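Local coordinates for protein peptidoglycan glycosyltransferase (Atopobium parvulum, PDB 4OVD) that belongs to the penicillin-binding protein family, joining an N-terminal region of the dimerisation-domain type to a larger C-terminal penicillin-binding domain, at residues A[152-157]-A[162-167]; A[251-256]-A[420-425]; A[367-372]-A[398-403]. One frame throughout, in Å; residues are numbered along the deposited sequence.

Contact 1 (A[152-157]-A[162-167]); sequences RVYPYG and QILGFV
Tyr154 against Leu164 and Arg152 against Val167 make the apolar part of the contact. In the first pair, CD1 of the Tyr154 ring lies 4.0 Å from CD1 of Leu164, the two side chains running past each other in opposite directions. In the second, the aliphatic part of Arg152 does the work: its CG meets CG2 of Val167 at 3.7 Å. This arginine chain bends at chi2 and chi3, and its head goes on to a salt bridge with Glu178 and a hydrogen bond to the carbonyl of Gly60.

Around the phenol end, backbone replaces side chain as the partner. With chi1 at -58°, CG of Tyr154 stands anti to its own carbonyl carbon, and the ring reaches across so that OH comes to 3.3 Å from O of Gly165 and 3.7 Å from CA of Phe166. The same OH is 4.1 Å from CG2 of Val167, so the one side chain, from CD1 to OH, runs from Leu164 to Val167.

Gly165 is the first residue to leave the helix, with a positive phi of 87°, and the chain beyond it passes alongside Tyr154 and Arg152. On the other side a type I beta turn, closed by Gly157 N to Tyr154 O at 3.1 Å, follows the strand. The arrangement is that of a strand-turn-helix connection: edge strand 151-153 of a mixed sheet runs through a tight turn into short helix 161-164, and the chain beyond the helix returns to pack beside the strand's end, within the dimerisation-type region of a penicillin-binding protein.

Contact 2 (A[251-256]-A[420-425]); sequences MAMNPR and QVIRAY
Ile422 drives its two branches against the selenium atoms of Met251 and Met253, both present in the crystal as selenomethionine. The shorter branch takes Met253: CG2 of Ile422 lies 3.6 Å from SE of Met253. The longer one extends further, putting CD1 of Ile422 4.1 Å from SE of Met251. In each case the side chains cross at a slant, and the bend at chi3 swings the terminal CE of the methionine away, so that selenium rather than the methyl does the touching.

The torsions explain the division. Ile422 holds CG2 anti to its backbone N and CG1 beside it (chi1 -67°), spreading the branches over two strand residues that stand two apart and therefore face the same side of the sheet.

Just past the strand the chain is turned by Asn254, whose OD1 accepts from N of Arg256 at 2.8 Å, in the carbonyl plane, forming an Asx turn; OD1 also takes the backbone N of Thr257. Neighbouring strand 525-532 adds Met526 and Tyr528 to the surroundings of Ile422.

Helix 418-429 thus packs on one face of the five-stranded antiparallel sheet at the centre of the penicillin-binding fold. Because every touching group is apolar and buried, the contact rests on dispersion and on excluding water, with shape rather than bond direction fixing how helix and strand fit.

Contact 3 (A[367-372]-A[398-403]); sequences KRFAEG and DQYEGP
Phe369 is the first residue of 367-372 to meet Tyr400, and it does so with the rim of its ring. With CG anti to the backbone N (chi1 -178°), the ring leaves the helix so that CD2 sits 3.5 Å from OH of Tyr400 and CE2 of Phe369 3.8 Å from that same oxygen, which lies near the phenyl plane. The two side chains cross at about a right angle, and CD2 of Phe369 approaches the edge of the tyrosine ring too, at 4.2 Å from its CE2.

One residue on, Ala370 offers its methyl: CB is 3.3 Å from OH of Tyr400 and 3.7 Å from CZ, obliquely to the ring. The hydroxyl therefore touches two consecutive residues of helix 366-375. Met408 of helix 404-408 also touches both Phe369 and Tyr400.

The closest neighbours of the tyrosine oxygen across the contact are carbons, Ala370 CB and Phe369 CD2. An oxygen beside an aromatic rim faces slightly positive C-H groups, which is probably mildly favourable, yet between these two segments the contact rests chiefly on van der Waals packing of Tyr400.

Overall arrangement
Followed from the N terminus, the chain closes contact 1 first, a short loop with four residues between its segments that ties edge strand 151-153 to the chain leaving helix 161-164. It closes before contact 2 opens. Contact 2 then spans 163 residues, bringing helix 418-429 back onto strand 248-253 near the middle of the molecule. Contact 3 is nested inside that large loop and joins helix 366-375 to the loop before helix 404-408. Contact 2 lies with its centre about 25 Å from those of both others, while contacts 1 and 3, centres about 44 Å apart, occupy opposite sides of the chain's centre. None touches another.

Contact 1 (A[152-157]-A[162-167])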
loop_
_atom_site.group_PDB
_atom_site.type_symbol
_atom_site.label_atom_id
_atom_site.label_comp_id
_atom_site.label_asym_id
_atom_site.label_seq_id
_atom_site.Cartn_x
_atom_site.Cartn_y
_atom_site.Cartn_z
ATOM N N ARG A 152 -29.363 2.510 2.115
ATOM C CA ARG A 152 -28.496 1.524 1.563
ATOM C C ARG A 152 -28.603 0.265 2.357
ATOM O O ARG A 152 -28.764 0.290 3.573
ATOM C CB ARG A 152 -27.018 1.894 1.708
ATOM C CG ARG A 152 -26.489 2.875 0.728
ATOM C CD ARG A 152 -26.579 2.341 -0.667
ATOM N NE ARG A 152 -25.483 2.858 -1.436
ATOM C CZ ARG A 152 -25.426 2.861 -2.748
ATOM N NH1 ARG A 152 -24.350 3.360 -3.329
ATOM N NH2 ARG A 152 -26.461 2.438 -3.481
ATOM N N VAL A 153 -28.425 -0.828 1.653
ATOM C CA VAL A 153 -28.403 -2.119 2.237
ATOM C C VAL A 153 -27.075 -2.701 1.750
ATOM O O VAL A 153 -26.733 -2.537 0.551
ATOM C CB VAL A 153 -29.533 -3.010 1.710
ATOM C CG1 VAL A 153 -29.474 -4.359 2.406
ATOM C CG2 VAL A 153 -30.896 -2.364 1.933
ATOM N N TYR A 154 -26.349 -3.273 2.700
ATOM C CA TYR A 154 -25.055 -3.894 2.502
ATOM C C TYR A 154 -25.228 -5.349 2.776
ATOM O O TYR A 154 -25.282 -5.786 3.908
ATOM C CB TYR A 154 -24.025 -3.326 3.450
ATOM C CG TYR A 154 -23.862 -1.868 3.311
ATOM C CD1 TYR A 154 -23.115 -1.342 2.299
ATOM C CD2 TYR A 154 -24.459 -1.018 4.186
ATOM C CE1 TYR A 154 -22.979 0.001 2.160
ATOM C CE2 TYR A 154 -24.321 0.319 4.059
ATOM C CZ TYR A 154 -23.576 0.812 3.042
ATOM O OH TYR A 154 -23.436 2.141 2.908
ATOM N N PRO A 155 -25.358 -6.107 1.607
ATOM C CA PRO A 155 -25.653 -7.515 1.845
ATOM C C PRO A 155 -24.612 -8.350 2.542
ATOM O O PRO A 155 -24.987 -9.385 3.066
ATOM C CB PRO A 155 -25.800 -8.079 0.444
ATOM C CG PRO A 155 -26.306 -6.971 -0.343
ATOM C CD PRO A 155 -25.407 -5.908 0.078
ATOM N N TYR A 156 -23.344 -7.977 2.511
ATOM C CA TYR A 156 -22.339 -8.833 3.092
ATOM C C TYR A 156 -22.029 -8.352 4.451
ATOM O O TYR A 156 -21.076 -8.752 5.054
ATOM C CB TYR A 156 -21.093 -8.864 2.258
ATOM C CG TYR A 156 -21.280 -9.553 0.950
ATOM C CD1 TYR A 156 -21.043 -10.898 0.811
ATOM C CD2 TYR A 156 -21.691 -8.862 -0.144
ATOM C CE1 TYR A 156 -21.219 -11.525 -0.389
ATOM C CE2 TYR A 156 -21.861 -9.477 -1.344
ATOM C CZ TYR A 156 -21.633 -10.812 -1.457
ATOM O OH TYR A 156 -21.814 -11.403 -2.665
ATOM N N GLY A 157 -22.880 -7.486 4.937
ATOM C CA GLY A 157 -22.742 -6.903 6.262
ATOM C C GLY A 157 -21.542 -6.002 6.370
ATOM O O GLY A 157 -21.362 -5.131 5.530
ATOM N N GLN A 162 -15.468 -0.708 5.245
ATOM C CA GLN A 162 -14.438 0.280 5.387
ATOM C C GLN A 162 -14.122 0.912 4.021
ATOM O O GLN A 162 -13.890 2.126 3.908
ATOM C CB GLN A 162 -13.204 -0.353 5.995
ATOM C CG GLN A 162 -12.169 0.628 6.540
ATOM C CD GLN A 162 -11.059 -0.147 7.234
ATOM O OE1 GLN A 162 -10.439 -0.957 6.609
ATOM N NE2 GLN A 162 -10.855 0.053 8.503
ATOM N N ILE A 163 -14.122 0.103 2.975
ATOM C CA ILE A 163 -13.848 0.584 1.612
ATOM C C ILE A 163 -15.120 1.210 1.105
ATOM O O ILE A 163 -15.116 2.284 0.544
ATOM C CB ILE A 163 -13.464 -0.589 0.670
ATOM C CG1 ILE A 163 -12.220 -1.342 1.153
ATOM C CG2 ILE A 163 -13.228 -0.154 -0.759
ATOM C CD1 ILE A 163 -11.022 -0.486 1.457
ATOM N N LEU A 164 -16.238 0.537 1.293
ATOM C CA LEU A 164 -17.501 1.075 0.800
ATOM C C LEU A 164 -17.883 2.427 1.396
ATOM O O LEU A 164 -18.339 3.311 0.687
ATOM C CB LEU A 164 -18.652 0.093 1.055
ATOM C CG LEU A 164 -18.486 -1.233 0.341
ATOM C CD1 LEU A 164 -19.457 -2.306 0.893
ATOM C CD2 LEU A 164 -18.705 -0.985 -1.131
ATOM N N GLY A 165 -17.713 2.572 2.696
ATOM C CA GLY A 165 -18.101 3.797 3.403
ATOM C C GLY A 165 -19.549 3.694 3.796
ATOM O O GLY A 165 -20.216 2.723 3.469
ATOM N N PHE A 166 -20.074 4.681 4.499
ATOM C CA PHE A 166 -21.498 4.636 4.864
ATOM C C PHE A 166 -22.143 5.837 4.317
ATOM O O PHE A 166 -21.466 6.805 3.905
ATOM C CB PHE A 166 -21.734 4.439 6.370
ATOM C CG PHE A 166 -21.503 5.666 7.202
ATOM C CD1 PHE A 166 -20.237 6.072 7.527
ATOM C CD2 PHE A 166 -22.588 6.387 7.702
ATOM C CE1 PHE A 166 -20.045 7.228 8.288
ATOM C CE2 PHE A 166 -22.406 7.517 8.475
ATOM C CZ PHE A 166 -21.132 7.933 8.763
ATOM N N VAL A 167 -23.453 5.764 4.258
ATOM C CA VAL A 167 -24.302 6.837 3.762
ATOM C C VAL A 167 -25.078 7.292 4.985
ATOM O O VAL A 167 -25.584 6.461 5.748
ATOM C CB VAL A 167 -25.220 6.280 2.624
ATOM C CG1 VAL A 167 -26.255 7.290 2.158
ATOM C CG2 VAL A 167 -24.368 5.834 1.437
#

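Contact 2 (A[251-256]-A[420-425])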
loop_
_atom_site.group_PDB
_atom_site.type_symbol
_atom_site.label_atom_id
_atom_site.label_comp_id
_atom_site.label_asym_id
_atom_site.label_seq_id
_atom_site.Cartn_x
_atom_site.Cartn_y
_atom_site.Cartn_z
HETATM N N MSE A 251 -3.320 -5.468 1.889
HETATM C CA MSE A 251 -3.849 -5.138 0.567
HETATM C C MSE A 251 -3.369 -6.122 -0.466
HETATM O O MSE A 251 -2.234 -6.589 -0.388
HETATM C CB MSE A 251 -3.381 -3.718 0.149
HETATM C CG MSE A 251 -3.482 -3.508 -1.385
HETATM SE SE MSE A 251 -3.324 -1.629 -2.004
HETATM C CE MSE A 251 -4.626 -0.647 -0.918
ATOM N N ALA A 252 -4.225 -6.478 -1.409
ATOM C CA ALA A 252 -3.839 -7.345 -2.498
ATOM C C ALA A 252 -4.214 -6.530 -3.729
ATOM O O ALA A 252 -5.326 -6.057 -3.780
ATOM C CB ALA A 252 -4.607 -8.628 -2.460
HETATM N N MSE A 253 -3.333 -6.450 -4.724
HETATM C CA MSE A 253 -3.545 -5.628 -5.885
HETATM C C MSE A 253 -2.896 -6.235 -7.075
HETATM O O MSE A 253 -2.083 -7.093 -6.963
HETATM C CB MSE A 253 -2.927 -4.216 -5.670
HETATM C CG MSE A 253 -1.439 -3.891 -6.113
HETATM SE SE MSE A 253 -1.341 -1.944 -5.827
HETATM C CE MSE A 253 -1.865 -1.430 -7.627
ATOM N N ASN A 254 -3.305 -5.769 -8.238
ATOM C CA ASN A 254 -2.777 -6.198 -9.472
ATOM C C ASN A 254 -1.736 -5.130 -9.801
ATOM O O ASN A 254 -2.079 -3.962 -9.994
ATOM C CB ASN A 254 -3.897 -6.236 -10.511
ATOM C CG ASN A 254 -3.430 -6.700 -11.837
ATOM O OD1 ASN A 254 -2.432 -6.263 -12.329
ATOM N ND2 ASN A 254 -4.149 -7.603 -12.418
ATOM N N PRO A 255 -0.456 -5.528 -9.874
ATOM C CA PRO A 255 0.605 -4.607 -10.153
ATOM C C PRO A 255 0.637 -4.110 -11.602
ATOM O O PRO A 255 1.324 -3.141 -11.883
ATOM C CB PRO A 255 1.871 -5.407 -9.818
ATOM C CG PRO A 255 1.475 -6.804 -9.988
ATOM C CD PRO A 255 0.038 -6.885 -9.604
ATOM N N ARG A 256 -0.099 -4.720 -12.506
ATOM C CA ARG A 256 -0.104 -4.232 -13.881
ATOM C C ARG A 256 -1.267 -3.284 -14.182
ATOM O O ARG A 256 -1.109 -2.367 -14.926
ATOM C CB ARG A 256 -0.196 -5.365 -14.869
ATOM C CG ARG A 256 -0.221 -4.868 -16.311
ATOM C CD ARG A 256 -0.323 -6.025 -17.290
ATOM N NE ARG A 256 -1.613 -6.727 -17.164
ATOM C CZ ARG A 256 -2.767 -6.371 -17.752
ATOM N NH1 ARG A 256 -2.877 -5.276 -18.523
ATOM N NH2 ARG A 256 -3.847 -7.116 -17.539
ATOM N N GLN A 420 2.158 4.665 -0.862
ATOM C CA GLN A 420 3.196 5.200 -1.718
ATOM C C GLN A 420 4.283 4.157 -1.979
ATOM O O GLN A 420 4.874 4.078 -3.074
ATOM C CB GLN A 420 3.822 6.432 -1.074
ATOM C CG GLN A 420 2.959 7.668 -1.223
ATOM C CD GLN A 420 3.626 8.917 -0.721
ATOM O OE1 GLN A 420 4.887 8.996 -0.579
ATOM N NE2 GLN A 420 2.807 9.934 -0.479
ATOM N N VAL A 421 4.536 3.341 -0.970
ATOM C CA VAL A 421 5.527 2.284 -1.094
ATOM C C VAL A 421 4.991 1.248 -2.037
ATOM O O VAL A 421 5.702 0.776 -2.936
ATOM C CB VAL A 421 5.860 1.644 0.252
ATOM C CG1 VAL A 421 6.855 0.524 0.056
ATOM C CG2 VAL A 421 6.417 2.713 1.204
ATOM N N ILE A 422 3.734 0.877 -1.831
ATOM C CA ILE A 422 3.088 -0.091 -2.668
ATOM C C ILE A 422 3.131 0.383 -4.096
ATOM O O ILE A 422 3.512 -0.350 -4.996
ATOM C CB ILE A 422 1.640 -0.298 -2.185
ATOM C CG1 ILE A 422 1.638 -0.962 -0.787
ATOM C CG2 ILE A 422 0.867 -1.112 -3.165
ATOM C CD1 ILE A 422 0.286 -1.065 -0.178
ATOM N N ARG A 423 2.805 1.636 -4.306
ATOM C CA ARG A 423 2.784 2.160 -5.644
ATOM C C ARG A 423 4.190 2.067 -6.256
ATOM O O ARG A 423 4.361 1.697 -7.417
ATOM C CB ARG A 423 2.261 3.575 -5.666
ATOM C CG ARG A 423 2.196 4.135 -7.060
ATOM C CD ARG A 423 1.802 5.590 -7.096
ATOM N NE ARG A 423 1.737 6.008 -8.501
ATOM C CZ ARG A 423 1.957 7.243 -8.927
ATOM N NH1 ARG A 423 2.337 8.210 -8.086
ATOM N NH2 ARG A 423 1.857 7.502 -10.219
ATOM N N ALA A 424 5.207 2.415 -5.499
ATOM C CA ALA A 424 6.562 2.326 -6.023
ATOM C C ALA A 424 6.908 0.903 -6.429
ATOM O O ALA A 424 7.456 0.709 -7.527
ATOM C CB ALA A 424 7.560 2.828 -4.996
ATOM N N TYR A 425 6.538 -0.096 -5.593
ATOM C CA TYR A 425 6.835 -1.481 -5.912
ATOM C C TYR A 425 6.200 -1.914 -7.231
ATOM O O TYR A 425 6.766 -2.770 -7.942
ATOM C CB TYR A 425 6.374 -2.389 -4.775
ATOM C CG TYR A 425 7.381 -2.528 -3.647
ATOM C CD1 TYR A 425 7.953 -1.456 -3.036
ATOM C CD2 TYR A 425 7.750 -3.778 -3.211
ATOM C CE1 TYR A 425 8.848 -1.609 -1.931
ATOM C CE2 TYR A 425 8.651 -3.962 -2.183
ATOM C CZ TYR A 425 9.198 -2.889 -1.526
ATOM O OH TYR A 425 10.141 -3.143 -0.538
#

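Contact 3 (A[367-372]-A[398-403])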
loop_
_atom_site.group_PDB
_atom_site.type_symbol
_atom_site.label_atom_id
_atom_site.label_comp_id
_atom_site.label_asym_id
_atom_site.label_seq_id
_atom_site.Cartn_x
_atom_site.Cartn_y
_atom_site.Cartn_z
ATOM N N LYS A 367 21.538 14.294 -5.050
ATOM C CA LYS A 367 20.815 14.777 -6.221
ATOM C C LYS A 367 20.109 13.674 -6.989
ATOM O O LYS A 367 18.914 13.818 -7.278
ATOM C CB LYS A 367 21.764 15.531 -7.158
ATOM C CG LYS A 367 21.076 15.996 -8.439
ATOM C CD LYS A 367 21.918 17.044 -9.157
ATOM C CE LYS A 367 21.330 17.295 -10.526
ATOM N NZ LYS A 367 22.073 18.387 -11.151
ATOM N N ARG A 368 20.841 12.617 -7.394
ATOM C CA ARG A 368 20.201 11.515 -8.124
ATOM C C ARG A 368 19.251 10.786 -7.221
ATOM O O ARG A 368 18.229 10.269 -7.690
ATOM C CB ARG A 368 21.215 10.545 -8.778
ATOM C CG ARG A 368 21.922 11.160 -9.975
ATOM C CD ARG A 368 22.956 10.253 -10.626
ATOM N NE ARG A 368 24.051 9.944 -9.708
ATOM C CZ ARG A 368 25.285 9.687 -10.116
ATOM N NH1 ARG A 368 25.562 9.769 -11.411
ATOM N NH2 ARG A 368 26.249 9.390 -9.218
ATOM N N PHE A 369 19.554 10.765 -5.921
ATOM C CA PHE A 369 18.659 10.101 -4.988
ATOM C C PHE A 369 17.351 10.846 -4.927
ATOM O O PHE A 369 16.289 10.264 -5.097
ATOM C CB PHE A 369 19.250 10.029 -3.576
ATOM C CG PHE A 369 18.379 9.298 -2.578
ATOM C CD1 PHE A 369 18.272 7.898 -2.603
ATOM C CD2 PHE A 369 17.718 9.977 -1.623
ATOM C CE1 PHE A 369 17.533 7.257 -1.681
ATOM C CE2 PHE A 369 16.975 9.314 -0.657
ATOM C CZ PHE A 369 16.904 7.954 -0.672
ATOM N N ALA A 370 17.417 12.136 -4.632
ATOM C CA ALA A 370 16.207 12.936 -4.544
ATOM C C ALA A 370 15.440 12.930 -5.879
ATOM O O ALA A 370 14.204 12.968 -5.901
ATOM C CB ALA A 370 16.528 14.342 -4.103
ATOM N N GLU A 371 16.131 12.890 -7.011
ATOM C CA GLU A 371 15.387 12.829 -8.274
ATOM C C GLU A 371 14.660 11.520 -8.412
ATOM O O GLU A 371 13.527 11.493 -8.864
ATOM C CB GLU A 371 16.281 13.055 -9.495
ATOM C CG GLU A 371 16.664 14.529 -9.617
ATOM C CD GLU A 371 17.766 14.771 -10.627
ATOM O OE1 GLU A 371 18.401 13.790 -11.093
ATOM O OE2 GLU A 371 18.018 15.956 -10.908
ATOM N N GLY A 372 15.271 10.435 -7.944
ATOM C CA GLY A 372 14.629 9.143 -8.055
ATOM C C GLY A 372 13.424 9.009 -7.152
ATOM O O GLY A 372 12.448 8.403 -7.549
ATOM N N ASP A 398 16.675 20.555 -1.937
ATOM C CA ASP A 398 17.227 21.786 -1.354
ATOM C C ASP A 398 17.054 21.863 0.154
ATOM O O ASP A 398 17.649 22.708 0.774
ATOM C CB ASP A 398 16.732 23.079 -2.050
ATOM C CG ASP A 398 15.251 23.327 -1.851
ATOM O OD1 ASP A 398 14.506 22.345 -1.676
ATOM O OD2 ASP A 398 14.822 24.507 -1.890
ATOM N N GLN A 399 16.252 20.988 0.751
ATOM C CA GLN A 399 16.103 20.990 2.201
ATOM C C GLN A 399 17.002 19.910 2.838
ATOM O O GLN A 399 17.066 19.797 4.063
ATOM C CB GLN A 399 14.656 20.700 2.596
ATOM C CG GLN A 399 13.571 21.647 2.123
ATOM C CD GLN A 399 12.171 21.119 2.534
ATOM O OE1 GLN A 399 11.696 20.111 2.017
ATOM N NE2 GLN A 399 11.496 21.833 3.440
ATOM N N TYR A 400 17.718 19.121 2.037
ATOM C CA TYR A 400 18.552 18.073 2.617
ATOM C C TYR A 400 19.636 18.691 3.455
ATOM O O TYR A 400 20.164 19.756 3.172
ATOM C CB TYR A 400 19.238 17.176 1.557
ATOM C CG TYR A 400 18.418 16.047 0.928
ATOM C CD1 TYR A 400 17.073 16.185 0.671
ATOM C CD2 TYR A 400 19.053 14.899 0.434
ATOM C CE1 TYR A 400 16.338 15.183 0.037
ATOM C CE2 TYR A 400 18.319 13.877 -0.177
ATOM C CZ TYR A 400 16.962 14.033 -0.396
ATOM O OH TYR A 400 16.240 13.070 -1.062
ATOM N N GLU A 401 19.983 17.984 4.494
ATOM C CA GLU A 401 21.052 18.415 5.310
ATOM C C GLU A 401 22.039 17.274 5.319
ATOM O O GLU A 401 21.880 16.272 4.584
ATOM C CB GLU A 401 20.532 18.846 6.676
ATOM C CG GLU A 401 19.634 17.833 7.353
ATOM C CD GLU A 401 18.983 18.394 8.603
ATOM O OE1 GLU A 401 18.921 19.649 8.733
ATOM O OE2 GLU A 401 18.506 17.570 9.424
ATOM N N GLY A 402 23.042 17.408 6.160
ATOM C CA GLY A 402 24.101 16.436 6.245
ATOM C C GLY A 402 23.733 14.985 6.155
ATOM O O GLY A 402 24.247 14.303 5.290
ATOM N N PRO A 403 22.850 14.505 7.057
ATOM C CA PRO A 403 22.493 13.061 7.098
ATOM C C PRO A 403 21.251 12.596 6.355
ATOM O O PRO A 403 20.937 11.428 6.421
ATOM C CB PRO A 403 22.213 12.819 8.604
ATOM C CG PRO A 403 21.869 14.172 9.176
ATOM C CD PRO A 403 22.331 15.250 8.222
#